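Local coordinates for putative hydrolase YdeN (Bacillus subtilis, PDB 1UXO), which is a putative alpha/beta hydrolase of the RBBP9 family, probably a serine hydrolase, whose substrate is not established, at residues A[5-10]-A[32-37]. The protein carries 2 engineered substitutions. Numbering follows the deposited sequence.
Sequences KQVYII and DGVQAD
Q6 and D37 meet through their polar ends. Q6 NE2 gives a hydrogen bond of 2.7 Å to D37 OD2, on the anti lone pair of that oxygen. The acceptor lies close to the amide plane of Q6, and amide and carboxylate are nearly coplanar. Q35 NE2 reaches the same D37 OD2 at 2.9 Å, almost straight at 176°, from the syn side and out of the carboxylate plane. A water adds a third donor to OD2 and also donates to Q6 OE1. Replacing D37 by an alanine is likely to leave the two glutamine amides without their shared acceptor, with Q6 NE2 keeping a weak bond to V7 O. The Q6 chain leaves trans to its own N (chi1 170°) and bends at chi2, bringing NE2 over the rim of one Y8 ring face. D37 O lies at the edge of the Y8 ring, near its plane, and Y8 CD1 is 4.0 Å from D37 CB. Y8 OH bonds outside, to T62.

These side chains stand on one face of two neighbouring parallel strands, 6-10 and 35-39, joined through helix 22-31 in a beta-alpha-beta unit. The second is an outermost strand of the parallel alpha/beta-hydrolase sheet. The parallel ladder runs V7 N to Q35 O (3.0 Å), D37 N to V7 O and I9 N to D37 O.

On the other face V7 CB packs on A36 CB at 4.1 Å, and V7 CG2 on V34 CG1. L29 of helix 22-31 touches both V7 and A36. A water links K5 O to Q35 N where the two segments move apart.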
loop_
_atom_site.group_PDB
_atom_site.type_symbol
_atom_site.label_atom_id
_atom_site.label_comp_id
_atom_site.label_asym_id
_atom_site.label_seq_id
_atom_site.Cartn_x
_atom_site.Cartn_y
_atom_site.Cartn_z
ATOM N N LYS A 5 -17.171 6.836 1.712
ATOM C CA LYS A 5 -15.901 6.194 1.382
ATOM C C LYS A 5 -14.814 7.169 0.944
ATOM O O LYS A 5 -15.054 8.158 0.266
ATOM C CB LYS A 5 -16.086 5.122 0.304
ATOM C CG LYS A 5 -16.997 3.991 0.703
ATOM C CD LYS A 5 -16.975 2.807 -0.275
ATOM C CE LYS A 5 -17.870 3.022 -1.447
ATOM N NZ LYS A 5 -19.316 3.091 -1.039
ATOM N N GLN A 6 -13.591 6.819 1.302
ATOM C CA GLN A 6 -12.430 7.561 0.934
ATOM C C GLN A 6 -11.324 6.559 0.695
ATOM O O GLN A 6 -11.094 5.674 1.510
ATOM C CB GLN A 6 -12.017 8.512 2.081
ATOM C CG GLN A 6 -10.650 9.164 1.876
ATOM C CD GLN A 6 -10.669 10.212 0.791
ATOM O OE1 GLN A 6 -11.584 11.009 0.759
ATOM N NE2 GLN A 6 -9.694 10.189 -0.115
ATOM N N VAL A 7 -10.612 6.702 -0.413
ATOM C CA VAL A 7 -9.515 5.789 -0.701
ATOM C C VAL A 7 -8.292 6.668 -0.805
ATOM O O VAL A 7 -8.336 7.692 -1.514
ATOM C CB VAL A 7 -9.717 5.107 -2.037
ATOM C CG1 VAL A 7 -8.507 4.273 -2.382
ATOM C CG2 VAL A 7 -10.993 4.303 -2.000
ATOM N N TYR A 8 -7.231 6.317 -0.107
ATOM C CA TYR A 8 -5.944 7.003 -0.255
ATOM C C TYR A 8 -4.976 6.085 -0.983
ATOM O O TYR A 8 -4.937 4.876 -0.707
ATOM C CB TYR A 8 -5.364 7.425 1.090
ATOM C CG TYR A 8 -6.053 8.595 1.748
ATOM C CD1 TYR A 8 -6.056 9.860 1.166
ATOM C CD2 TYR A 8 -6.757 8.432 2.925
ATOM C CE1 TYR A 8 -6.677 10.951 1.827
ATOM C CE2 TYR A 8 -7.355 9.473 3.554
ATOM C CZ TYR A 8 -7.360 10.718 2.981
ATOM O OH TYR A 8 -7.987 11.757 3.637
ATOM N N ILE A 9 -4.188 6.644 -1.886
ATOM C CA ILE A 9 -3.236 5.867 -2.677
ATOM C C ILE A 9 -1.837 6.395 -2.389
ATOM O O ILE A 9 -1.585 7.615 -2.521
ATOM C CB ILE A 9 -3.580 5.957 -4.157
ATOM C CG1 ILE A 9 -4.963 5.419 -4.434
ATOM C CG2 ILE A 9 -2.507 5.220 -5.071
ATOM C CD1 ILE A 9 -5.529 5.951 -5.776
ATOM N N ILE A 10 -0.934 5.496 -2.000
ATOM C CA ILE A 10 0.416 5.887 -1.544
ATOM C C ILE A 10 1.498 5.151 -2.347
ATOM O O ILE A 10 1.562 3.911 -2.387
ATOM C CB ILE A 10 0.602 5.598 -0.015
ATOM C CG1 ILE A 10 -0.500 6.213 0.817
ATOM C CG2 ILE A 10 2.007 6.087 0.444
ATOM C CD1 ILE A 10 -1.695 5.373 1.088
ATOM N N ASP A 32 -17.213 5.397 -10.488
ATOM C CA ASP A 32 -18.207 4.859 -9.567
ATOM C C ASP A 32 -18.741 5.825 -8.500
ATOM O O ASP A 32 -19.535 5.418 -7.632
ATOM C CB ASP A 32 -17.595 3.712 -8.812
ATOM C CG ASP A 32 -17.202 2.562 -9.693
ATOM O OD1 ASP A 32 -17.608 2.406 -10.895
ATOM O OD2 ASP A 32 -16.435 1.731 -9.205
ATOM N N GLY A 33 -18.302 7.069 -8.537
ATOM C CA GLY A 33 -18.636 8.036 -7.510
ATOM C C GLY A 33 -17.845 7.856 -6.227
ATOM O O GLY A 33 -18.295 8.322 -5.168
ATOM N N VAL A 34 -16.695 7.168 -6.303
ATOM C CA VAL A 34 -15.837 6.976 -5.124
ATOM C C VAL A 34 -14.639 7.924 -5.148
ATOM O O VAL A 34 -13.883 7.999 -6.148
ATOM C CB VAL A 34 -15.341 5.533 -5.015
ATOM C CG1 VAL A 34 -14.376 5.348 -3.814
ATOM C CG2 VAL A 34 -16.534 4.522 -4.957
ATOM N N GLN A 35 -14.485 8.637 -4.031
ATOM C CA GLN A 35 -13.468 9.635 -3.855
ATOM C C GLN A 35 -12.146 8.925 -3.523
ATOM O O GLN A 35 -12.077 8.153 -2.591
ATOM C CB GLN A 35 -13.881 10.606 -2.707
ATOM C CG GLN A 35 -12.883 11.751 -2.450
ATOM C CD GLN A 35 -12.626 12.556 -3.679
ATOM O OE1 GLN A 35 -13.560 12.830 -4.455
ATOM N NE2 GLN A 35 -11.375 12.892 -3.914
ATOM N N ALA A 36 -11.132 9.205 -4.323
ATOM C CA ALA A 36 -9.760 8.697 -4.153
ATOM C C ALA A 36 -8.802 9.862 -4.289
ATOM O O ALA A 36 -8.997 10.754 -5.115
ATOM C CB ALA A 36 -9.455 7.676 -5.182
ATOM N N ASP A 37 -7.816 9.874 -3.412
ATOM C CA ASP A 37 -6.753 10.884 -3.383
ATOM C C ASP A 37 -5.396 10.191 -3.347
ATOM O O ASP A 37 -5.160 9.336 -2.516
ATOM C CB ASP A 37 -6.952 11.817 -2.202
ATOM C CG ASP A 37 -8.255 12.625 -2.361
ATOM O OD1 ASP A 37 -8.236 13.643 -3.103
ATOM O OD2 ASP A 37 -9.361 12.252 -1.890
HETATM O O HOH W 1 -16.697 8.463 -1.935
HETATM O O HOH W 2 -11.306 13.547 -0.311
#